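Local coordinates for guanine deaminase (Escherichia coli, PDB 6OHB), which catalyses the zinc-dependent hydrolytic deamination of guanine, releasing ammonia, in the single step from guanine to xanthine in purine degradation, at residues G13-V18 against K72-G77; D387-E392 against Y426-D431. All blocks are in the same frame, centred on the assembly; numbering follows the deposited sequence.

Contact 1. Residues G13-V18 against K72-G77; sequences GSFIDV and KLIVPG
I74 faces F15 across two neighbouring parallel strands, and their side chains run alongside each other on one face of the pair. The I74 side chain spreads along the phenyl ring: CD1 comes within 3.5 Å of F15 CZ, CG2 lies by CE2 and CD2, and CG1 sits over one face toward the rim. With I74 CG1 anti to its own carbonyl carbon (chi1 -53°) and the chain extended beyond it, CD1 is carried along to the far end of the ring. F50 and F380 meet the same ring edge-to-face.

The backbone of I74 ties this pair to the residues before and after F15. Its N donates to S14 O over 2.7 Å, and its O accepts from I16 N over 3.0 Å, this second bond running nearly straight off the carbonyl. F15 CA makes a CA-H...O contact with I74 O.

I16 takes the other face. Its CG2 branch, held between the backbone N and carbonyl carbon, does the touching, lying 3.5 Å from V75 CG1 and 3.7 Å from L73 CD2. S14 also lies on this face, its CB 3.4 Å from K72 O and 3.9 Å from L73 CD1, while its OG bonds to E36 O. Further along, the ring of P76 sets CD 3.3 Å from I16 O, with CG beside D17 CB; the D17 carboxylate itself pairs with R33. F360 of helix 356-363 packs on I16 and V75. This is parallel strand pairing where the small β-domain, built from both ends of the chain, meets the first strand of the TIM barrel.

Contact 2. Residues D387-E392 against Y426-D431; sequences DFVVME and YRTYVD
F388-M391 and Y426-V430 run antiparallel at 172°, with F388 opposite Y429 and V390 opposite R427 as hydrogen-bonded pairs. V390 O accepts from both R427 N (3.0 Å) and Y426 N (2.8 Å), because Y426 and R427 both face V390 in a classic beta bulge.

F388 and Y429 form an offset stack, planes 10° apart and centroids 4.5 Å apart. F388 CG sits between its backbone N and carbonyl carbon (chi1 60°), which lays the ring over its partner: CZ comes down near Y429 CG, while Y429 CB makes a CH-pi contact with the phenyl face. Y429 OH reaches on to Y69 OH.

Next along this face, V390 rests CB and CG2 on R427 CB, and its CG1 meets the edge of the Y426 ring. The R427 chain bends back so that NH1 lies over the centre of that ring while donating to Y426 O at 2.9 Å. At the other end D387 OD1 takes an almost straight bond from D431 N, 2.9 Å long; OD2 of the same carboxylate pairs with R201. Such antiparallel pairing is as in related amidohydrolases, where C-terminal strands complete the small β-domain beside the TIM barrel.

From the N terminus, after strand 8-12, the chain lays down 14-18, passes through the strands 32-35, 38-43, 46-50 and 67-70, and returns at 73-76, where contact 1 closes that excursion. The same strand then runs on to the zinc ligands H82 and H84. Only after the rest of the barrel does 387-392 appear, and contact 2 closes a second loop, largely helical, when 426-431 comes back. The loops follow in series, neither enclosing the other. They meet side by side: L73 O and V75 O probably accept from M391 N and V389 N, giving the strand order 14-18, 73-76, 388-391, 426-430. An N-terminal strand, the first barrel strand and two C-terminal strands thus become neighbours.

Contact 1. Residues G13-V18 against K72-G77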
loop_
_atom_site.group_PDB
_atom_site.type_symbol
_atom_site.label_atom_id
_atom_site.label_comp_id
_atom_site.label_asym_id
_atom_site.label_seq_id
_atom_site.Cartn_x
_atom_site.Cartn_y
_atom_site.Cartn_z
ATOM N N GLY A 13 -29.121 3.591 -7.293
ATOM C CA GLY A 13 -27.782 4.005 -7.681
ATOM C C GLY A 13 -27.193 3.048 -8.702
ATOM O O GLY A 13 -27.911 2.314 -9.366
ATOM N N SER A 14 -25.871 3.083 -8.803
ATOM C CA SER A 14 -25.127 2.194 -9.680
ATOM C C SER A 14 -24.700 0.969 -8.881
ATOM O O SER A 14 -24.263 1.099 -7.742
ATOM C CB SER A 14 -23.911 2.915 -10.254
ATOM O OG SER A 14 -24.250 3.590 -11.448
ATOM N N PHE A 15 -24.844 -0.217 -9.467
ATOM C CA PHE A 15 -24.611 -1.473 -8.763
ATOM C C PHE A 15 -23.667 -2.340 -9.574
ATOM O O PHE A 15 -23.683 -2.312 -10.810
ATOM C CB PHE A 15 -25.914 -2.269 -8.538
ATOM C CG PHE A 15 -26.885 -1.618 -7.603
ATOM C CD1 PHE A 15 -27.742 -0.618 -8.047
ATOM C CD2 PHE A 15 -26.942 -2.004 -6.280
ATOM C CE1 PHE A 15 -28.629 -0.020 -7.178
ATOM C CE2 PHE A 15 -27.824 -1.409 -5.407
ATOM C CZ PHE A 15 -28.668 -0.419 -5.852
ATOM N N ILE A 16 -22.866 -3.138 -8.875
ATOM C CA ILE A 16 -22.068 -4.161 -9.547
ATOM C C ILE A 16 -21.971 -5.389 -8.652
ATOM O O ILE A 16 -21.733 -5.269 -7.447
ATOM C CB ILE A 16 -20.674 -3.626 -9.936
ATOM C CG1 ILE A 16 -19.778 -4.753 -10.453
ATOM C CG2 ILE A 16 -20.030 -2.904 -8.771
ATOM C CD1 ILE A 16 -18.640 -4.257 -11.320
ATOM N N ASP A 17 -22.187 -6.569 -9.236
ATOM C CA ASP A 17 -22.030 -7.820 -8.501
ATOM C C ASP A 17 -21.716 -8.942 -9.485
ATOM O O ASP A 17 -21.778 -8.761 -10.703
ATOM C CB ASP A 17 -23.272 -8.140 -7.642
ATOM C CG ASP A 17 -24.543 -8.388 -8.471
ATOM O OD1 ASP A 17 -24.639 -7.936 -9.637
ATOM O OD2 ASP A 17 -25.469 -9.038 -7.937
ATOM N N VAL A 18 -21.326 -10.096 -8.946
ATOM C CA VAL A 18 -21.095 -11.300 -9.743
ATOM C C VAL A 18 -22.255 -12.251 -9.480
ATOM O O VAL A 18 -22.509 -12.620 -8.327
ATOM C CB VAL A 18 -19.752 -11.960 -9.399
ATOM C CG1 VAL A 18 -19.527 -13.191 -10.268
ATOM C CG2 VAL A 18 -18.601 -10.961 -9.538
ATOM N N LYS A 72 -22.529 7.239 -6.797
ATOM C CA LYS A 72 -21.736 6.266 -6.063
ATOM C C LYS A 72 -21.840 4.903 -6.742
ATOM O O LYS A 72 -22.609 4.703 -7.686
ATOM C CB LYS A 72 -22.209 6.168 -4.608
ATOM C CG LYS A 72 -22.460 7.504 -3.919
ATOM C CD LYS A 72 -21.155 8.217 -3.600
ATOM C CE LYS A 72 -21.322 9.203 -2.456
ATOM N NZ LYS A 72 -22.162 10.376 -2.818
ATOM N N LEU A 73 -21.054 3.954 -6.244
ATOM C CA LEU A 73 -21.091 2.580 -6.722
ATOM C C LEU A 73 -21.413 1.648 -5.561
ATOM O O LEU A 73 -20.736 1.675 -4.535
ATOM C CB LEU A 73 -19.760 2.205 -7.376
ATOM C CG LEU A 73 -19.820 1.197 -8.523
ATOM C CD1 LEU A 73 -20.189 1.893 -9.833
ATOM C CD2 LEU A 73 -18.476 0.496 -8.642
ATOM N N ILE A 74 -22.418 0.798 -5.732
ATOM C CA ILE A 74 -22.916 -0.063 -4.668
ATOM C C ILE A 74 -22.469 -1.485 -4.968
ATOM O O ILE A 74 -22.748 -2.026 -6.052
ATOM C CB ILE A 74 -24.443 0.029 -4.529
ATOM C CG1 ILE A 74 -24.865 1.489 -4.369
ATOM C CG2 ILE A 74 -24.927 -0.805 -3.353
ATOM C CD1 ILE A 74 -26.375 1.670 -4.202
ATOM N N VAL A 75 -21.775 -2.080 -4.003
ATOM C CA VAL A 75 -21.192 -3.412 -4.145
ATOM C C VAL A 75 -21.647 -4.258 -2.966
ATOM O O VAL A 75 -22.053 -3.726 -1.921
ATOM C CB VAL A 75 -19.648 -3.347 -4.215
ATOM C CG1 VAL A 75 -19.218 -2.452 -5.351
ATOM C CG2 VAL A 75 -19.074 -2.837 -2.897
ATOM N N PRO A 76 -21.617 -5.581 -3.103
ATOM C CA PRO A 76 -21.892 -6.429 -1.940
ATOM C C PRO A 76 -20.812 -6.239 -0.885
ATOM O O PRO A 76 -19.672 -5.889 -1.194
ATOM C CB PRO A 76 -21.874 -7.850 -2.517
ATOM C CG PRO A 76 -22.044 -7.676 -3.991
ATOM C CD PRO A 76 -21.399 -6.372 -4.325
ATOM N N GLY A 77 -21.189 -6.462 0.373
ATOM C CA GLY A 77 -20.242 -6.292 1.463
ATOM C C GLY A 77 -19.022 -7.178 1.284
ATOM O O GLY A 77 -19.111 -8.307 0.795
#

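Contact 2. Residues D387-E392 against Y426-D431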
loop_
_atom_site.group_PDB
_atom_site.type_symbol
_atom_site.label_atom_id
_atom_site.label_comp_id
_atom_site.label_asym_id
_atom_site.label_seq_id
_atom_site.Cartn_x
_atom_site.Cartn_y
_atom_site.Cartn_z
ATOM N N ASP A 387 -26.358 -7.250 2.908
ATOM C CA ASP A 387 -25.110 -6.666 3.390
ATOM C C ASP A 387 -24.457 -6.010 2.183
ATOM O O ASP A 387 -24.059 -6.706 1.245
ATOM C CB ASP A 387 -24.172 -7.725 3.971
ATOM C CG ASP A 387 -24.745 -8.445 5.176
ATOM O OD1 ASP A 387 -25.692 -7.931 5.815
ATOM O OD2 ASP A 387 -24.232 -9.546 5.481
ATOM N N PHE A 388 -24.342 -4.684 2.189
ATOM C CA PHE A 388 -23.739 -4.044 1.029
ATOM C C PHE A 388 -23.074 -2.736 1.433
ATOM O O PHE A 388 -23.262 -2.226 2.539
ATOM C CB PHE A 388 -24.761 -3.820 -0.096
ATOM C CG PHE A 388 -25.935 -2.952 0.287
ATOM C CD1 PHE A 388 -27.052 -3.499 0.898
ATOM C CD2 PHE A 388 -25.938 -1.595 -0.011
ATOM C CE1 PHE A 388 -28.141 -2.705 1.231
ATOM C CE2 PHE A 388 -27.022 -0.798 0.316
ATOM C CZ PHE A 388 -28.126 -1.354 0.939
ATOM N N VAL A 389 -22.265 -2.215 0.513
ATOM C CA VAL A 389 -21.441 -1.036 0.739
ATOM C C VAL A 389 -21.669 -0.053 -0.402
ATOM O O VAL A 389 -21.583 -0.423 -1.580
ATOM C CB VAL A 389 -19.945 -1.389 0.845
ATOM C CG1 VAL A 389 -19.130 -0.151 1.219
ATOM C CG2 VAL A 389 -19.730 -2.510 1.848
ATOM N N VAL A 390 -21.966 1.192 -0.051
ATOM C CA VAL A 390 -21.964 2.294 -1.004
ATOM C C VAL A 390 -20.564 2.898 -0.995
ATOM O O VAL A 390 -20.106 3.395 0.044
ATOM C CB VAL A 390 -23.025 3.342 -0.643
ATOM C CG1 VAL A 390 -23.113 4.399 -1.724
ATOM C CG2 VAL A 390 -24.378 2.666 -0.414
ATOM N N MET A 391 -19.917 2.885 -2.166
ATOM C CA MET A 391 -18.537 3.277 -2.394
ATOM C C MET A 391 -18.484 4.584 -3.165
ATOM O O MET A 391 -19.304 4.826 -4.060
ATOM C CB MET A 391 -17.785 2.234 -3.232
ATOM C CG MET A 391 -17.891 0.803 -2.780
ATOM S SD MET A 391 -16.550 0.366 -1.681
ATOM C CE MET A 391 -15.144 0.738 -2.727
ATOM N N GLU A 392 -17.499 5.412 -2.828
ATOM C CA GLU A 392 -17.242 6.655 -3.542
ATOM C C GLU A 392 -15.937 6.456 -4.295
ATOM O O GLU A 392 -14.855 6.666 -3.738
ATOM C CB GLU A 392 -17.149 7.837 -2.575
ATOM C CG GLU A 392 -17.275 9.202 -3.244
ATOM C CD GLU A 392 -17.138 10.343 -2.259
ATOM O OE1 GLU A 392 -17.191 10.077 -1.038
ATOM O OE2 GLU A 392 -16.968 11.501 -2.703
ATOM N N TYR A 426 -18.498 5.004 1.684
ATOM C CA TYR A 426 -19.442 6.081 1.972
ATOM C C TYR A 426 -20.550 5.624 2.915
ATOM O O TYR A 426 -20.912 6.349 3.853
ATOM C CB TYR A 426 -20.031 6.609 0.655
ATOM C CG TYR A 426 -20.963 7.800 0.764
ATOM C CD1 TYR A 426 -20.485 9.065 1.107
ATOM C CD2 TYR A 426 -22.322 7.666 0.484
ATOM C CE1 TYR A 426 -21.341 10.163 1.191
ATOM C CE2 TYR A 426 -23.189 8.756 0.561
ATOM C CZ TYR A 426 -22.695 9.999 0.917
ATOM O OH TYR A 426 -23.555 11.076 0.995
ATOM N N ARG A 427 -21.098 4.432 2.682
ATOM C CA ARG A 427 -22.116 3.891 3.573
ATOM C C ARG A 427 -21.919 2.383 3.675
ATOM O O ARG A 427 -21.482 1.739 2.718
ATOM C CB ARG A 427 -23.553 4.187 3.077
ATOM C CG ARG A 427 -23.970 5.667 2.973
ATOM C CD ARG A 427 -24.340 6.269 4.322
ATOM N NE ARG A 427 -24.813 7.652 4.210
ATOM C CZ ARG A 427 -24.022 8.723 4.136
ATOM N NH1 ARG A 427 -22.695 8.596 4.158
ATOM N NH2 ARG A 427 -24.561 9.933 4.043
ATOM N N THR A 428 -22.253 1.823 4.836
ATOM C CA THR A 428 -22.257 0.376 5.014
ATOM C C THR A 428 -23.592 -0.053 5.611
ATOM O O THR A 428 -23.995 0.446 6.675
ATOM C CB THR A 428 -21.093 -0.103 5.897
ATOM O OG1 THR A 428 -19.851 0.283 5.296
ATOM C CG2 THR A 428 -21.116 -1.623 6.039
ATOM N N TYR A 429 -24.245 -1.000 4.929
ATOM C CA TYR A 429 -25.506 -1.597 5.340
ATOM C C TYR A 429 -25.259 -3.041 5.762
ATOM O O TYR A 429 -24.643 -3.817 5.015
ATOM C CB TYR A 429 -26.530 -1.573 4.197
ATOM C CG TYR A 429 -27.185 -0.231 3.928
ATOM C CD1 TYR A 429 -26.494 0.789 3.275
ATOM C CD2 TYR A 429 -28.504 0.011 4.312
ATOM C CE1 TYR A 429 -27.097 2.022 3.020
ATOM C CE2 TYR A 429 -29.113 1.238 4.064
ATOM C CZ TYR A 429 -28.406 2.237 3.416
ATOM O OH TYR A 429 -29.013 3.452 3.168
ATOM N N VAL A 430 -25.760 -3.404 6.939
ATOM C CA VAL A 430 -25.699 -4.773 7.436
ATOM C C VAL A 430 -27.108 -5.194 7.834
ATOM O O VAL A 430 -27.807 -4.450 8.533
ATOM C CB VAL A 430 -24.728 -4.906 8.625
ATOM C CG1 VAL A 430 -24.981 -6.190 9.390
ATOM C CG2 VAL A 430 -23.283 -4.848 8.134
ATOM N N ASP A 431 -27.522 -6.383 7.384
ATOM C CA ASP A 431 -28.869 -6.898 7.654
ATOM C C ASP A 431 -29.938 -5.914 7.167
ATOM O O ASP A 431 -30.939 -5.667 7.841
ATOM C CB ASP A 431 -29.045 -7.229 9.140
ATOM C CG ASP A 431 -30.325 -8.001 9.421
ATOM O OD1 ASP A 431 -30.592 -8.994 8.710
ATOM O OD2 ASP A 431 -31.059 -7.612 10.357
#